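Local coordinates for phosphoinositide 3-kinase adapter protein 1 (PDB 5FOR), which links B-cell receptor and Toll-like receptor signalling to phosphoinositide 3-kinase as an adapter, here represented by its TIR domain, at residues Val96-Gly101 with Glu128-Ala133; Ser80-Leu85 with Asp110-Trp115. All coordinates share one frame; numbering follows the deposited sequence.

Contact 1 of 2, residues Val96-Gly101 with Glu128-Ala133; sequences VRLLCG and ETYVAA. With I3C (5-amino-2,4,6-triiodobenzene-1,3-dicarboxylic acid), chain C.
Val96 and Ala133 mark the closest backbone approach of strand 95-99 to helix 127-134, their CA atoms 7.2 Å apart, while the CA atoms of Leu98 and Tyr130 are 9.0 Å apart. The pairing runs in reverse order along the two segments, and apolar contacts bridge the gap, with Ala133 O of the helix also touched. At the closer end Val96 CG1, anti to the backbone N (chi1 -178°), meets the methyl CB of Ala133 at 4.3 Å. The other branch, Val96 CG2, lies 4.2 Å from Ala133 O. Two residues along the strand, Leu98 CD1 approaches the Tyr130 ring obliquely at CE1, at 4.1 Å. Tyr130 CG stands anti to the carbonyl carbon (chi1 -64°), which swings the ring out from the helix, so that CE1 comes nearer the strand than the CB direction would suggest. This is the helix-on-sheet packing of the TIR fold, a flavodoxin-like alpha/beta arrangement: 95-99 is the fourth strand of the five-stranded parallel sheet, and the C-terminal helix packs on one of its faces beside helix 18-30, whose Trp20 touches both Leu98 and Tyr130. The Tyr130 hydroxyl is hydrogen-bonded to the backbone O of Thr122, so the polar end of this buried ring is satisfied. On another side of the helix Val131 lines the site of the triiodinated I3C, its CG2 3.3 Å from ligand O9 and its CG1 3.5 Å from iodine I1.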
loop_
_atom_site.group_PDB
_atom_site.type_symbol
_atom_site.label_atom_id
_atom_site.label_comp_id
_atom_site.label_asym_id
_atom_site.label_seq_id
_atom_site.Cartn_x
_atom_site.Cartn_y
_atom_site.Cartn_z
ATOM N N VAL A 96 -0.899 -3.128 -4.810
ATOM C CA VAL A 96 -1.751 -4.036 -4.069
ATOM C C VAL A 96 -2.492 -3.265 -3.008
ATOM O O VAL A 96 -1.922 -2.400 -2.331
ATOM C CB VAL A 96 -0.936 -5.196 -3.452
ATOM C CG1 VAL A 96 -1.863 -6.185 -2.721
ATOM C CG2 VAL A 96 -0.194 -5.909 -4.558
ATOM N N ARG A 97 -3.775 -3.557 -2.859
ATOM C CA ARG A 97 -4.508 -2.892 -1.789
ATOM C C ARG A 97 -5.098 -3.926 -0.876
ATOM O O ARG A 97 -5.550 -4.999 -1.318
ATOM C CB ARG A 97 -5.585 -1.938 -2.328
ATOM C CG ARG A 97 -6.815 -2.578 -2.986
ATOM C CD ARG A 97 -7.860 -1.493 -3.315
ATOM N NE ARG A 97 -8.891 -2.033 -4.182
ATOM C CZ ARG A 97 -8.906 -1.936 -5.507
ATOM N NH1 ARG A 97 -7.972 -1.248 -6.144
ATOM N NH2 ARG A 97 -9.881 -2.519 -6.191
ATOM N N LEU A 98 -5.039 -3.624 0.414
ATOM C CA LEU A 98 -5.724 -4.434 1.398
ATOM C C LEU A 98 -6.876 -3.628 1.983
ATOM O O LEU A 98 -6.682 -2.527 2.490
ATOM C CB LEU A 98 -4.778 -4.892 2.506
ATOM C CG LEU A 98 -5.585 -5.578 3.615
ATOM C CD1 LEU A 98 -5.935 -6.953 3.139
ATOM C CD2 LEU A 98 -4.841 -5.636 4.924
ATOM N N LEU A 99 -8.075 -4.177 1.903
ATOM C CA LEU A 99 -9.259 -3.509 2.446
ATOM C C LEU A 99 -9.321 -3.669 3.942
ATOM O O LEU A 99 -9.611 -4.757 4.427
ATOM C CB LEU A 99 -10.539 -4.077 1.828
ATOM C CG LEU A 99 -10.619 -3.992 0.307
ATOM C CD1 LEU A 99 -11.934 -4.570 -0.206
ATOM C CD2 LEU A 99 -10.474 -2.562 -0.118
ATOM N N CYS A 100 -9.081 -2.583 4.671
ATOM C CA CYS A 100 -9.130 -2.587 6.142
ATOM C C CYS A 100 -10.338 -1.832 6.690
ATOM O O CYS A 100 -10.199 -0.689 7.145
ATOM C CB CYS A 100 -7.873 -1.952 6.747
ATOM S SG CYS A 100 -6.357 -2.751 6.390
ATOM N N GLY A 101 -11.510 -2.456 6.669
ATOM C CA GLY A 101 -12.724 -1.826 7.184
ATOM C C GLY A 101 -13.275 -0.728 6.279
ATOM O O GLY A 101 -13.976 0.164 6.723
ATOM N N GLU A 128 -1.237 -17.213 2.246
ATOM C CA GLU A 128 -0.610 -17.558 0.973
ATOM C C GLU A 128 -1.110 -16.616 -0.113
ATOM O O GLU A 128 -0.385 -16.316 -1.056
ATOM C CB GLU A 128 -0.880 -19.019 0.569
ATOM C CG GLU A 128 -2.134 -19.637 1.182
ATOM C CD GLU A 128 -1.848 -20.413 2.458
ATOM O OE1 GLU A 128 -1.050 -21.368 2.391
ATOM O OE2 GLU A 128 -2.423 -20.084 3.518
ATOM N N THR A 129 -2.349 -16.154 0.013
ATOM C CA THR A 129 -2.878 -15.173 -0.935
ATOM C C THR A 129 -2.135 -13.831 -0.823
ATOM O O THR A 129 -1.768 -13.234 -1.832
ATOM C CB THR A 129 -4.380 -14.986 -0.727
ATOM O OG1 THR A 129 -5.024 -16.257 -0.899
ATOM C CG2 THR A 129 -4.967 -13.941 -1.704
ATOM N N TYR A 130 -1.861 -13.393 0.401
ATOM C CA TYR A 130 -1.162 -12.127 0.614
ATOM C C TYR A 130 0.218 -12.125 -0.047
ATOM O O TYR A 130 0.574 -11.188 -0.775
ATOM C CB TYR A 130 -1.012 -11.843 2.105
ATOM C CG TYR A 130 -2.306 -11.647 2.846
ATOM C CD1 TYR A 130 -3.372 -10.981 2.257
ATOM C CD2 TYR A 130 -2.461 -12.113 4.136
ATOM C CE1 TYR A 130 -4.578 -10.792 2.935
ATOM C CE2 TYR A 130 -3.663 -11.940 4.826
ATOM C CZ TYR A 130 -4.719 -11.269 4.218
ATOM O OH TYR A 130 -5.905 -11.062 4.893
ATOM N N VAL A 131 0.982 -13.190 0.198
ATOM C CA VAL A 131 2.338 -13.298 -0.326
ATOM C C VAL A 131 2.353 -13.502 -1.843
ATOM O O VAL A 131 3.182 -12.904 -2.535
ATOM C CB VAL A 131 3.123 -14.447 0.372
ATOM C CG1 VAL A 131 3.339 -14.137 1.841
ATOM C CG2 VAL A 131 2.395 -15.757 0.188
ATOM N N ALA A 132 1.459 -14.344 -2.361
ATOM C CA ALA A 132 1.346 -14.529 -3.815
ATOM C C ALA A 132 1.084 -13.196 -4.500
ATOM O O ALA A 132 1.599 -12.966 -5.592
ATOM C CB ALA A 132 0.258 -15.537 -4.170
ATOM N N ALA A 133 0.323 -12.306 -3.851
ATOM C CA ALA A 133 0.045 -11.009 -4.462
ATOM C C ALA A 133 1.300 -10.135 -4.521
ATOM O O ALA A 133 1.611 -9.598 -5.588
ATOM C CB ALA A 133 -1.103 -10.262 -3.742
HETATM I I3 I3C C . 7.204 -20.504 -0.057
HETATM I I2 I3C C . 7.385 -19.583 6.053
HETATM I I1 I3C C . 2.720 -17.340 3.237
HETATM O O8 I3C C . 4.971 -18.289 -0.723
HETATM O O9 I3C C . 3.123 -18.977 0.228
HETATM C C10 I3C C . 4.643 -18.109 5.395
HETATM N N13 I3C C . 8.386 -20.651 3.112
HETATM C C1 I3C C . 5.065 -18.941 1.612
HETATM C C6 I3C C . 6.366 -19.701 1.675
HETATM C C5 I3C C . 7.090 -19.915 2.967
HETATM C C4 I3C C . 6.491 -19.374 4.190
HETATM C C3 I3C C . 5.234 -18.625 4.134
HETATM C C2 I3C C . 4.497 -18.409 2.889
HETATM C C7 I3C C . 4.348 -18.733 0.292
HETATM O O11 I3C C . 3.746 -18.802 5.920
HETATM O O12 I3C C . 5.038 -17.030 5.871
#

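Contact 2 of 2, residues Ser80-Leu85 with Asp110-Trp115; sequences SLLPLL and DFFPDW. Unlike the reference sequence in segment 80-85: Ser80 (reference Ala).
Leu82 and Leu85, one helical turn apart at the start of helix 82-88, face the irregular segment 110-115, with CA atoms 7.7 Å apart for Leu82 and Phe111 and 8.7 Å for Leu85 and Phe112. Leu82 forks between two aromatic rings. Its CD2 comes to 3.7 Å from Phe111 CD2, the two side chains crossing at about a right angle, whereas its CD1 meets the Phe112 ring obliquely, 4.0 Å from CZ. Extending CG away from the backbone N (chi1 179°) is what carries both methyls of Leu82 out to the rings. Phe112 then continues to Leu85: its CE1 lies 3.9 Å from Leu85 CB, and the carbonyl Leu85 O sits at the ring edge near its plane, 3.7 Å from CE1. That placement brings a partly negative oxygen to the C-H rim, which is probably mildly favourable. Phe76 and Phe89 also meet the Phe112 ring, Phe76 edge-to-face. With an alanine here in place of Phe112 the ring is gone, which is likely to leave a gap beside Leu85 CB and Leu82 CD1 without its aromatic neighbour. From Phe112 to Trp115 the chain makes a type I beta turn, closed by Trp115 N to Phe112 O. Phe111 O accepts a hydrogen bond from the Gln86 side chain. The result is an aromatic-aliphatic cluster in which the loop between strands 95-99 and 119-121 of the TIR domain packs on helix 82-88, the helix preceding strand 95-99.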
loop_
_atom_site.group_PDB
_atom_site.type_symbol
_atom_site.label_atom_id
_atom_site.label_comp_id
_atom_site.label_asym_id
_atom_site.label_seq_id
_atom_site.Cartn_x
_atom_site.Cartn_y
_atom_site.Cartn_z
ATOM N N SER A 80 -3.214 18.791 -1.928
ATOM C CA SER A 80 -1.776 19.018 -1.929
ATOM C C SER A 80 -1.053 17.671 -2.065
ATOM O O SER A 80 0.088 17.598 -2.510
ATOM C CB SER A 80 -1.329 19.751 -0.654
ATOM O OG SER A 80 -1.583 18.993 0.522
ATOM N N LEU A 81 -1.750 16.603 -1.700
ATOM C CA LEU A 81 -1.140 15.294 -1.549
ATOM C C LEU A 81 -1.542 14.326 -2.668
ATOM O O LEU A 81 -0.710 13.552 -3.155
ATOM C CB LEU A 81 -1.531 14.718 -0.184
ATOM C CG LEU A 81 -0.927 13.404 0.294
ATOM C CD1 LEU A 81 0.504 13.631 0.698
ATOM C CD2 LEU A 81 -1.728 12.841 1.448
ATOM N N LEU A 82 -2.813 14.366 -3.067
ATOM C CA LEU A 82 -3.351 13.392 -4.018
ATOM C C LEU A 82 -2.468 13.226 -5.269
ATOM O O LEU A 82 -2.170 12.097 -5.657
ATOM C CB LEU A 82 -4.781 13.770 -4.416
ATOM C CG LEU A 82 -5.511 12.883 -5.427
ATOM C CD1 LEU A 82 -5.432 11.395 -5.011
ATOM C CD2 LEU A 82 -6.965 13.314 -5.538
ATOM N N PRO A 83 -2.019 14.338 -5.883
ATOM C CA PRO A 83 -1.188 14.168 -7.084
ATOM C C PRO A 83 0.077 13.342 -6.870
ATOM O O PRO A 83 0.537 12.684 -7.807
ATOM C CB PRO A 83 -0.824 15.615 -7.461
ATOM C CG PRO A 83 -1.961 16.406 -6.945
ATOM C CD PRO A 83 -2.336 15.761 -5.651
ATOM N N LEU A 84 0.637 13.372 -5.666
ATOM C CA LEU A 84 1.798 12.534 -5.379
ATOM C C LEU A 84 1.353 11.075 -5.340
ATOM O O LEU A 84 2.024 10.201 -5.905
ATOM C CB LEU A 84 2.478 12.951 -4.066
ATOM C CG LEU A 84 3.766 12.273 -3.550
ATOM C CD1 LEU A 84 3.477 10.979 -2.810
ATOM C CD2 LEU A 84 4.871 12.068 -4.630
ATOM N N LEU A 85 0.209 10.814 -4.707
ATOM C CA LEU A 85 -0.290 9.450 -4.621
ATOM C C LEU A 85 -0.642 8.848 -5.976
ATOM O O LEU A 85 -0.430 7.655 -6.214
ATOM C CB LEU A 85 -1.505 9.356 -3.692
ATOM C CG LEU A 85 -1.378 9.868 -2.257
ATOM C CD1 LEU A 85 -2.705 9.753 -1.563
ATOM C CD2 LEU A 85 -0.330 9.087 -1.507
ATOM N N ASP A 110 -12.460 7.952 -9.213
ATOM C CA ASP A 110 -12.262 9.397 -9.336
ATOM C C ASP A 110 -10.913 9.838 -8.798
ATOM O O ASP A 110 -10.383 10.860 -9.221
ATOM C CB ASP A 110 -13.360 10.158 -8.602
ATOM C CG ASP A 110 -14.706 10.005 -9.259
ATOM O OD1 ASP A 110 -14.739 9.660 -10.457
ATOM O OD2 ASP A 110 -15.730 10.214 -8.576
ATOM N N PHE A 111 -10.360 9.077 -7.853
ATOM C CA PHE A 111 -9.061 9.411 -7.285
ATOM C C PHE A 111 -7.948 8.680 -8.014
ATOM O O PHE A 111 -6.907 9.254 -8.285
ATOM C CB PHE A 111 -9.041 9.101 -5.787
ATOM C CG PHE A 111 -10.031 9.912 -5.005
ATOM C CD1 PHE A 111 -11.356 9.518 -4.922
ATOM C CD2 PHE A 111 -9.648 11.089 -4.383
ATOM C CE1 PHE A 111 -12.283 10.283 -4.210
ATOM C CE2 PHE A 111 -10.566 11.847 -3.667
ATOM C CZ PHE A 111 -11.886 11.448 -3.584
ATOM N N PHE A 112 -8.175 7.417 -8.345
ATOM C CA PHE A 112 -7.178 6.653 -9.070
ATOM C C PHE A 112 -7.854 5.962 -10.240
ATOM O O PHE A 112 -8.688 5.076 -10.059
ATOM C CB PHE A 112 -6.460 5.651 -8.153
ATOM C CG PHE A 112 -5.904 6.274 -6.915
ATOM C CD1 PHE A 112 -4.629 6.817 -6.910
ATOM C CD2 PHE A 112 -6.654 6.324 -5.742
ATOM C CE1 PHE A 112 -4.119 7.399 -5.765
ATOM C CE2 PHE A 112 -6.138 6.918 -4.591
ATOM C CZ PHE A 112 -4.878 7.451 -4.607
ATOM N N PRO A 113 -7.515 6.407 -11.454
ATOM C CA PRO A 113 -8.236 5.952 -12.649
ATOM C C PRO A 113 -8.019 4.470 -12.954
ATOM O O PRO A 113 -8.954 3.837 -13.409
ATOM C CB PRO A 113 -7.667 6.846 -13.767
ATOM C CG PRO A 113 -7.142 8.050 -13.056
ATOM C CD PRO A 113 -6.601 7.526 -11.748
ATOM N N ASP A 114 -6.834 3.931 -12.682
ATOM C CA ASP A 114 -6.573 2.496 -12.863
ATOM C C ASP A 114 -6.894 1.617 -11.646
ATOM O O ASP A 114 -6.417 0.479 -11.563
ATOM C CB ASP A 114 -5.110 2.271 -13.251
ATOM C CG ASP A 114 -4.811 2.697 -14.673
ATOM O OD1 ASP A 114 -5.765 2.901 -15.449
ATOM O OD2 ASP A 114 -3.618 2.820 -15.023
ATOM N N TRP A 115 -7.716 2.135 -10.734
ATOM C CA TRP A 115 -8.047 1.482 -9.458
ATOM C C TRP A 115 -8.520 0.039 -9.605
ATOM O O TRP A 115 -8.159 -0.846 -8.815
ATOM C CB TRP A 115 -9.134 2.294 -8.748
ATOM C CG TRP A 115 -9.675 1.712 -7.445
ATOM C CD1 TRP A 115 -10.734 0.846 -7.295
ATOM C CD2 TRP A 115 -9.198 1.997 -6.107
ATOM N NE1 TRP A 115 -10.944 0.583 -5.957
ATOM C CE2 TRP A 115 -10.022 1.254 -5.223
ATOM C CE3 TRP A 115 -8.178 2.801 -5.601
ATOM C CZ2 TRP A 115 -9.840 1.321 -3.842
ATOM C CZ3 TRP A 115 -8.008 2.856 -4.240
ATOM C CH2 TRP A 115 -8.845 2.131 -3.368
#

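The segments alternate along the chain, 80-85, 96-101, 110-115 and 128-133, so the two contacts cross, although their centres are 20 Å apart. Strand 95-99 is where they meet. While Val96 and Leu98 point to helix 127-134, Arg97 projects from the strand toward the loop of contact 2, where its NH1 is 2.7 Å from Trp115 O, a probable hydrogen bond supplemented by a cation-pi contact with the same tryptophan. Glu120 holds Arg97 NE in a salt bridge. Of the two contacts only contact 1 reaches the I3C pocket, through Val131, on a side of the helix turned away from the strand; the rest of the pocket comes from residues such as Leu27, Ser31 and Pro127.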